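PDB 5SZR: protein Pcdhgb2 from Mus musculus, which probably acts as a calcium-dependent cell-adhesion protein that may help establish and maintain specific neuronal connections in the brain. Local coordinates for residues 260-272 with 279-293. Residues are numbered along the deposited sequence; the frame is centred on the assembly and turned at random.
With CA (calcium ion), chain P; CA (calcium ion), chain Q.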
ATOM      1  N   GLU A 260      -7.457  24.272  28.607  1.00103.59           N
ATOM      2  CA  GLU A 260      -8.434  23.715  29.529  1.00112.32           C
ATOM      3  C   GLU A 260      -9.279  22.679  28.795  1.00114.22           C
ATOM      4  O   GLU A 260      -9.797  22.971  27.708  1.00115.44           O
ATOM      5  CB  GLU A 260      -9.330  24.816  30.099  1.00118.72           C
ATOM      6  CG  GLU A 260      -8.583  26.005  30.685  1.00121.62           C
ATOM      7  CD  GLU A 260      -7.938  25.698  32.023  1.00127.76           C
ATOM      8  OE1 GLU A 260      -8.240  24.631  32.603  1.00130.44           O
ATOM      9  OE2 GLU A 260      -7.130  26.526  32.494  1.00130.52           O
ATOM     10  N   PRO A 261      -9.436  21.469  29.338  1.00116.14           N
ATOM     11  CA  PRO A 261     -10.182  20.432  28.604  1.00114.80           C
ATOM     12  C   PRO A 261     -11.621  20.815  28.313  1.00115.05           C
ATOM     13  O   PRO A 261     -12.170  20.394  27.286  1.00112.78           O
ATOM     14  CB  PRO A 261     -10.100  19.214  29.534  1.00118.39           C
ATOM     15  CG  PRO A 261      -8.921  19.480  30.418  1.00120.40           C
ATOM     16  CD  PRO A 261      -8.897  20.967  30.612  1.00120.62           C
ATOM     17  N   ARG A 262     -12.251  21.607  29.187  1.00117.22           N
ATOM     18  CA  ARG A 262     -13.630  22.021  28.963  1.00115.89           C
ATOM     19  C   ARG A 262     -13.745  23.106  27.901  1.00110.88           C
ATOM     20  O   ARG A 262     -14.850  23.364  27.414  1.00111.69           O
ATOM     21  CB  ARG A 262     -14.252  22.507  30.274  1.00120.87           C
ATOM     22  N   ALA A 263     -12.635  23.741  27.529  1.00106.15           N
ATOM     23  CA  ALA A 263     -12.638  24.792  26.524  1.00101.93           C
ATOM     24  C   ALA A 263     -11.936  24.387  25.235  1.00 96.09           C
ATOM     25  O   ALA A 263     -11.810  25.218  24.330  1.00 93.88           O
ATOM     26  CB  ALA A 263     -11.988  26.061  27.086  1.00101.89           C
ATOM     27  N   LEU A 264     -11.475  23.140  25.127  1.00 93.78           N
ATOM     28  CA  LEU A 264     -10.760  22.710  23.928  1.00 89.67           C
ATOM     29  C   LEU A 264     -11.645  22.829  22.692  1.00 87.69           C
ATOM     30  O   LEU A 264     -11.216  23.349  21.655  1.00 84.24           O
ATOM     31  CB  LEU A 264     -10.258  21.274  24.104  1.00 88.40           C
ATOM     32  CG  LEU A 264      -9.392  20.618  23.018  1.00 83.71           C
ATOM     33  CD1 LEU A 264     -10.240  19.869  21.993  1.00 82.67           C
ATOM     34  CD2 LEU A 264      -8.491  21.640  22.334  1.00 79.97           C
ATOM     35  N   SER A 265     -12.887  22.350  22.786  1.00 90.16           N
ATOM     36  CA  SER A 265     -13.805  22.438  21.655  1.00 90.30           C
ATOM     37  C   SER A 265     -14.048  23.881  21.240  1.00 88.79           C
ATOM     38  O   SER A 265     -14.350  24.150  20.072  1.00 87.92           O
ATOM     39  CB  SER A 265     -15.127  21.753  22.004  1.00 97.00           C
ATOM     40  OG  SER A 265     -16.047  21.830  20.928  1.00101.46           O
ATOM     41  N   SER A 266     -13.908  24.821  22.174  1.00 88.86           N
ATOM     42  CA  SER A 266     -14.116  26.229  21.873  1.00 87.33           C
ATOM     43  C   SER A 266     -12.970  26.844  21.079  1.00 81.74           C
ATOM     44  O   SER A 266     -13.114  27.975  20.600  1.00 82.76           O
ATOM     45  CB  SER A 266     -14.323  27.011  23.170  1.00 90.06           C
ATOM     46  OG  SER A 266     -14.531  28.385  22.902  1.00 90.89           O
ATOM     47  N   PHE A 267     -11.848  26.142  20.926  1.00 76.56           N
ATOM     48  CA  PHE A 267     -10.698  26.661  20.192  1.00 72.12           C
ATOM     49  C   PHE A 267     -10.548  26.016  18.818  1.00 68.73           C
ATOM     50  O   PHE A 267     -10.535  26.712  17.797  1.00 67.91           O
ATOM     51  CB  PHE A 267      -9.413  26.461  21.005  1.00 71.37           C
ATOM     52  CG  PHE A 267      -9.189  27.512  22.051  1.00 74.76           C
ATOM     53  CD1 PHE A 267      -8.195  28.462  21.894  1.00 74.87           C
ATOM     54  CD2 PHE A 267      -9.977  27.555  23.187  1.00 77.82           C
ATOM     55  CE1 PHE A 267      -7.988  29.434  22.857  1.00 77.99           C
ATOM     56  CE2 PHE A 267      -9.774  28.524  24.150  1.00 81.10           C
ATOM     57  CZ  PHE A 267      -8.777  29.464  23.986  1.00 80.77           C
ATOM     58  N   VAL A 268     -10.418  24.692  18.774  1.00 65.93           N
ATOM     59  CA  VAL A 268     -10.121  23.982  17.538  1.00 61.35           C
ATOM     60  C   VAL A 268     -10.911  22.683  17.487  1.00 57.03           C
ATOM     61  O   VAL A 268     -11.269  22.103  18.517  1.00 55.71           O
ATOM     62  CB  VAL A 268      -8.612  23.694  17.388  1.00 61.37           C
ATOM     63  CG1 VAL A 268      -7.840  24.988  17.153  1.00 61.97           C
ATOM     64  CG2 VAL A 268      -8.093  22.973  18.618  1.00 62.08           C
ATOM     65  N   SER A 269     -11.186  22.238  16.264  1.00 54.83           N
ATOM     66  CA  SER A 269     -11.761  20.929  15.999  1.00 54.52           C
ATOM     67  C   SER A 269     -11.129  20.394  14.726  1.00 54.45           C
ATOM     68  O   SER A 269     -10.456  21.121  13.991  1.00 55.76           O
ATOM     69  CB  SER A 269     -13.284  20.992  15.855  1.00 55.38           C
ATOM     70  OG  SER A 269     -13.638  21.690  14.673  1.00 56.24           O
ATOM     71  N   VAL A 270     -11.351  19.110  14.460  1.00 52.64           N
ATOM     72  CA  VAL A 270     -10.894  18.492  13.224  1.00 47.46           C
ATOM     73  C   VAL A 270     -12.054  17.722  12.613  1.00 48.07           C
ATOM     74  O   VAL A 270     -12.832  17.078  13.326  1.00 50.81           O
ATOM     75  CB  VAL A 270      -9.665  17.584  13.451  1.00 45.54           C
ATOM     76  CG1 VAL A 270     -10.037  16.322  14.216  1.00 44.41           C
ATOM     77  CG2 VAL A 270      -9.001  17.251  12.130  1.00 46.21           C
ATOM     78  N   ASN A 271     -12.201  17.833  11.296  1.00 47.55           N
ATOM     79  CA  ASN A 271     -13.196  17.038  10.593  1.00 51.71           C
ATOM     80  C   ASN A 271     -12.722  15.589  10.526  1.00 50.75           C
ATOM     81  O   ASN A 271     -11.600  15.313  10.091  1.00 49.82           O
ATOM     82  CB  ASN A 271     -13.429  17.598   9.192  1.00 53.00           C
ATOM     83  CG  ASN A 271     -14.498  16.840   8.436  1.00 56.42           C
ATOM     84  OD1 ASN A 271     -14.254  15.750   7.913  1.00 57.27           O
ATOM     85  ND2 ASN A 271     -15.694  17.417   8.366  1.00 58.20           N
ATOM     86  N   GLN A 272     -13.573  14.661  10.970  1.00 53.50           N
ATOM     87  CA  GLN A 272     -13.131  13.284  11.178  1.00 56.23           C
ATOM     88  C   GLN A 272     -12.794  12.558   9.878  1.00 54.24           C
ATOM     89  O   GLN A 272     -12.059  11.564   9.914  1.00 53.17           O
ATOM     90  CB  GLN A 272     -14.200  12.498  11.936  1.00 64.31           C
ATOM     91  CG  GLN A 272     -15.425  12.169  11.099  1.00 73.35           C
ATOM     92  CD  GLN A 272     -16.319  11.129  11.746  1.00 81.72           C
ATOM     93  OE1 GLN A 272     -16.008  10.603  12.816  1.00 85.72           O
ATOM     94  NE2 GLN A 272     -17.438  10.825  11.096  1.00 85.76           N
ATOM     95  N   ALA A 279     -10.304  26.535  13.268  1.00 52.92           N
ATOM     96  CA  ALA A 279     -10.309  27.404  14.437  1.00 51.13           C
ATOM     97  C   ALA A 279     -11.755  27.714  14.794  1.00 56.57           C
ATOM     98  O   ALA A 279     -12.502  28.244  13.966  1.00 60.77           O
ATOM     99  CB  ALA A 279      -9.528  28.687  14.158  1.00 47.91           C
ATOM    100  N   GLN A 280     -12.155  27.373  16.017  1.00 57.88           N
ATOM    101  CA  GLN A 280     -13.537  27.528  16.446  1.00 61.17           C
ATOM    102  C   GLN A 280     -13.843  28.911  17.006  1.00 62.87           C
ATOM    103  O   GLN A 280     -15.006  29.194  17.313  1.00 63.30           O
ATOM    104  CB  GLN A 280     -13.879  26.468  17.499  1.00 64.24           C
ATOM    105  CG  GLN A 280     -13.551  25.041  17.074  1.00 64.76           C
ATOM    106  CD  GLN A 280     -14.653  24.399  16.254  1.00 67.30           C
ATOM    107  OE1 GLN A 280     -15.370  23.526  16.741  1.00 69.56           O
ATOM    108  NE2 GLN A 280     -14.790  24.826  15.002  1.00 67.36           N
ATOM    109  N   ARG A 281     -12.838  29.772  17.147  1.00 61.81           N
ATOM    110  CA  ARG A 281     -13.042  31.106  17.687  1.00 61.06           C
ATOM    111  C   ARG A 281     -12.019  32.051  17.078  1.00 61.06           C
ATOM    112  O   ARG A 281     -11.015  31.623  16.504  1.00 61.64           O
ATOM    113  CB  ARG A 281     -12.919  31.123  19.211  1.00 62.39           C
ATOM    114  CG  ARG A 281     -11.514  30.807  19.705  1.00 64.08           C
ATOM    115  CD  ARG A 281     -11.278  31.340  21.109  1.00 68.86           C
ATOM    116  NE  ARG A 281     -12.218  30.785  22.078  1.00 73.30           N
ATOM    117  CZ  ARG A 281     -12.108  30.939  23.392  1.00 76.15           C
ATOM    118  NH1 ARG A 281     -13.007  30.399  24.203  1.00 78.87           N
ATOM    119  NH2 ARG A 281     -11.096  31.632  23.896  1.00 76.91           N
ATOM    120  N   ALA A 282     -12.281  33.347  17.222  1.00 62.23           N
ATOM    121  CA  ALA A 282     -11.314  34.363  16.828  1.00 58.97           C
ATOM    122  C   ALA A 282     -10.177  34.395  17.841  1.00 56.07           C
ATOM    123  O   ALA A 282     -10.397  34.683  19.022  1.00 56.52           O
ATOM    124  CB  ALA A 282     -11.987  35.731  16.733  1.00 62.40           C
ATOM    125  N   PHE A 283      -8.966  34.082  17.389  1.00 53.25           N
ATOM    126  CA  PHE A 283      -7.817  34.111  18.283  1.00 53.04           C
ATOM    127  C   PHE A 283      -7.388  35.551  18.557  1.00 55.63           C
ATOM    128  O   PHE A 283      -7.520  36.436  17.708  1.00 57.68           O
ATOM    129  CB  PHE A 283      -6.657  33.316  17.687  1.00 50.35           C
ATOM    130  CG  PHE A 283      -6.952  31.849  17.507  1.00 52.37           C
ATOM    131  CD1 PHE A 283      -6.401  31.145  16.449  1.00 51.46           C
ATOM    132  CD2 PHE A 283      -7.766  31.174  18.400  1.00 53.67           C
ATOM    133  CE1 PHE A 283      -6.665  29.789  16.278  1.00 51.84           C
ATOM    134  CE2 PHE A 283      -8.032  29.816  18.235  1.00 54.63           C
ATOM    135  CZ  PHE A 283      -7.480  29.126  17.173  1.00 51.63           C
ATOM    136  N   ASP A 284      -6.875  35.779  19.765  1.00 54.51           N
ATOM    137  CA  ASP A 284      -6.398  37.089  20.206  1.00 57.95           C
ATOM    138  C   ASP A 284      -4.959  36.919  20.674  1.00 58.79           C
ATOM    139  O   ASP A 284      -4.715  36.358  21.749  1.00 61.82           O
ATOM    140  CB  ASP A 284      -7.295  37.647  21.315  1.00 58.43           C
ATOM    141  CG  ASP A 284      -6.816  38.983  21.861  1.00 61.48           C
ATOM    142  OD1 ASP A 284      -5.974  39.651  21.224  1.00 60.42           O
ATOM    143  OD2 ASP A 284      -7.308  39.382  22.940  1.00 65.27           O
ATOM    144  N   HIS A 285      -4.011  37.395  19.860  1.00 56.76           N
ATOM    145  CA  HIS A 285      -2.592  37.219  20.166  1.00 58.60           C
ATOM    146  C   HIS A 285      -2.227  37.810  21.522  1.00 62.95           C
ATOM    147  O   HIS A 285      -1.300  37.326  22.182  1.00 65.02           O
ATOM    148  CB  HIS A 285      -1.743  37.854  19.062  1.00 58.95           C
ATOM    149  CG  HIS A 285      -0.278  37.906  19.371  1.00 60.61           C
ATOM    150  ND1 HIS A 285       0.584  36.876  19.064  1.00 59.48           N
ATOM    151  CD2 HIS A 285       0.477  38.869  19.950  1.00 61.82           C
ATOM    152  CE1 HIS A 285       1.807  37.200  19.445  1.00 61.36           C
ATOM    153  NE2 HIS A 285       1.770  38.404  19.986  1.00 57.97           N
ATOM    154  N   GLU A 286      -2.945  38.841  21.960  1.00 65.16           N
ATOM    155  CA  GLU A 286      -2.632  39.473  23.233  1.00 69.25           C
ATOM    156  C   GLU A 286      -3.041  38.616  24.428  1.00 74.31           C
ATOM    157  O   GLU A 286      -2.485  38.798  25.516  1.00 79.74           O
ATOM    158  CB  GLU A 286      -3.288  40.851  23.298  1.00 67.96           C
ATOM    159  CG  GLU A 286      -2.524  41.946  22.540  1.00 69.13           C
ATOM    160  CD  GLU A 286      -2.522  41.761  21.028  1.00 67.59           C
ATOM    161  OE1 GLU A 286      -3.603  41.553  20.447  1.00 60.61           O
ATOM    162  OE2 GLU A 286      -1.437  41.837  20.417  1.00 61.08           O
ATOM    163  N   GLN A 287      -3.987  37.688  24.254  1.00 70.06           N
ATOM    164  CA  GLN A 287      -4.351  36.770  25.325  0.57 72.25           C
ATOM    165  C   GLN A 287      -3.523  35.488  25.287  1.00 65.98           C
ATOM    166  O   GLN A 287      -3.038  35.038  26.329  1.00 68.44           O
ATOM    167  CB  GLN A 287      -5.847  36.440  25.260  0.57 69.90           C
ATOM    168  CG  GLN A 287      -6.753  37.581  25.705  0.57 74.34           C
ATOM    169  CD  GLN A 287      -6.475  38.031  27.130  0.57 77.43           C
ATOM    170  OE1 GLN A 287      -6.340  37.210  28.038  0.57 81.77           O
ATOM    171  NE2 GLN A 287      -6.378  39.341  27.329  0.57 74.88           N
ATOM    172  N   LEU A 288      -3.343  34.898  24.110  1.00 63.71           N
ATOM    173  CA  LEU A 288      -2.617  33.641  23.989  1.00 63.63           C
ATOM    174  C   LEU A 288      -1.822  33.627  22.694  1.00 60.77           C
ATOM    175  O   LEU A 288      -2.384  33.815  21.612  1.00 59.84           O
ATOM    176  CB  LEU A 288      -3.580  32.448  24.030  1.00 64.13           C
ATOM    177  CG  LEU A 288      -2.974  31.043  23.998  1.00 62.97           C
ATOM    178  CD1 LEU A 288      -2.036  30.825  25.181  1.00 64.72           C
ATOM    179  CD2 LEU A 288      -4.089  30.016  23.998  1.00 61.08           C
ATOM    180  N   ARG A 289      -0.516  33.394  22.811  1.00 60.16           N
ATOM    181  CA  ARG A 289       0.366  33.394  21.655  1.00 60.13           C
ATOM    182  C   ARG A 289       0.484  32.031  20.992  1.00 58.75           C
ATOM    183  O   ARG A 289       0.791  31.967  19.796  1.00 56.15           O
ATOM    184  CB  ARG A 289       1.761  33.889  22.060  1.00 65.45           C
ATOM    185  CG  ARG A 289       1.789  35.353  22.497  1.00 71.30           C
ATOM    186  CD  ARG A 289       2.830  35.594  23.580  1.00 77.27           C
ATOM    187  NE  ARG A 289       4.161  35.858  23.042  1.00 79.68           N
ATOM    188  CZ  ARG A 289       4.784  37.029  23.133  1.00 81.93           C
ATOM    189  NH1 ARG A 289       4.198  38.048  23.746  1.00 84.21           N
ATOM    190  NH2 ARG A 289       5.996  37.182  22.620  1.00 83.57           N
ATOM    191  N   SER A 290       0.225  30.947  21.723  1.00 58.23           N
ATOM    192  CA  SER A 290       0.486  29.611  21.208  1.00 54.87           C
ATOM    193  C   SER A 290      -0.242  28.584  22.066  1.00 55.87           C
ATOM    194  O   SER A 290      -0.450  28.792  23.264  1.00 55.35           O
ATOM    195  CB  SER A 290       1.991  29.323  21.189  1.00 56.52           C
ATOM    196  OG  SER A 290       2.262  28.055  20.630  1.00 63.46           O
ATOM    197  N   PHE A 291      -0.622  27.468  21.439  1.00 57.39           N
ATOM    198  CA  PHE A 291      -1.157  26.332  22.179  1.00 59.16           C
ATOM    199  C   PHE A 291      -0.797  25.040  21.461  1.00 62.87           C
ATOM    200  O   PHE A 291      -0.529  25.022  20.255  1.00 61.11           O
ATOM    201  CB  PHE A 291      -2.677  26.438  22.392  1.00 57.09           C
ATOM    202  CG  PHE A 291      -3.475  26.542  21.125  1.00 54.38           C
ATOM    203  CD1 PHE A 291      -4.022  25.414  20.542  1.00 55.16           C
ATOM    204  CD2 PHE A 291      -3.704  27.773  20.534  1.00 53.69           C
ATOM    205  CE1 PHE A 291      -4.767  25.508  19.377  1.00 55.68           C
ATOM    206  CE2 PHE A 291      -4.449  27.877  19.372  1.00 53.19           C
ATOM    207  CZ  PHE A 291      -4.982  26.746  18.794  1.00 55.38           C
ATOM    208  N   GLN A 292      -0.791  23.951  22.224  1.00 66.50           N
ATOM    209  CA  GLN A 292      -0.381  22.647  21.730  1.00 65.57           C
ATOM    210  C   GLN A 292      -1.573  21.706  21.636  1.00 61.84           C
ATOM    211  O   GLN A 292      -2.549  21.823  22.382  1.00 61.70           O
ATOM    212  CB  GLN A 292       0.698  22.039  22.626  1.00 72.45           C
ATOM    213  CG  GLN A 292       2.073  22.041  21.986  1.00 78.00           C
ATOM    214  CD  GLN A 292       3.184  21.763  22.977  1.00 83.97           C
ATOM    215  OE1 GLN A 292       3.082  22.099  24.160  1.00 86.63           O
ATOM    216  NE2 GLN A 292       4.264  21.155  22.496  1.00 84.84           N
ATOM    217  N   LEU A 293      -1.465  20.750  20.719  1.00 60.77           N
ATOM    218  CA  LEU A 293      -2.584  19.916  20.314  1.00 59.89           C
ATOM    219  C   LEU A 293      -2.053  18.549  19.911  1.00 59.97           C
ATOM    220  O   LEU A 293      -1.018  18.455  19.245  1.00 60.32           O
ATOM    221  CB  LEU A 293      -3.325  20.574  19.144  1.00 59.45           C
ATOM    222  CG  LEU A 293      -4.770  20.202  18.843  1.00 60.12           C
ATOM    223  CD1 LEU A 293      -5.659  20.652  19.988  1.00 63.36           C
ATOM    224  CD2 LEU A 293      -5.195  20.845  17.530  1.00 57.24           C
TER
HETATM  225 CA    CA P 713      -5.726  41.316  19.572  1.00 50.04          CA
HETATM  226 CA    CA Q 714      -2.180  42.428  18.247  1.00 52.64          CA
HETATM  227  O   HOH W   1      -6.455  43.292  21.086  1.00 42.55           O
HETATM  228  O   HOH W   2      -7.949  40.479  19.233  1.00 54.08           O
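Arg281 lies over one face of the Phe267 ring in this cadherin repeat of the extracellular region. The guanidinium stacks on the ring with planes 28° apart, an off-centre cation-pi contact, while Arg281 CD stands almost directly above the centroid of the Phe267 ring at 4.1 Å. A bend at chi3 (59°) folds the arginine back over the ring, and Arg281 NH1 donates a hydrogen bond to Ser266 OG, 2.8 Å, so the same group is held at its edge as well as on its face. Phe267 also turns an edge toward the face of Phe291, making a T-shaped pair with centroids 6.0 Å apart, and its CE1 meets Leu288 CD2.

Packing is also close around Val268, which is buried. Val268 CG1 reaches the edge of the Phe291 ring, 3.7 Å from Phe291 CZ, whereas Val268 CG2 lies 3.6 Å from Leu293 CD1. The solvent side, where Ser265 is exposed and Gln280 and Ser269 partly so, is looser: Gln280, bent at chi2, lays CG against Ser265 O and its amide beside Ser269.

Beyond Phe283, whose CE2 touches Phe267 CD1, the chain forms an Asx turn at Asp284; Asp284 and Glu286 bind one calcium ion with Glu226 and Asp320, and Glu286 also binds a second. Val268 pairs antiparallel with Ala279 at the border of one sheet of the sandwich, while Phe291 and Leu293 rise from strand 290-299 of the other, between strands 250-257 and 306-316.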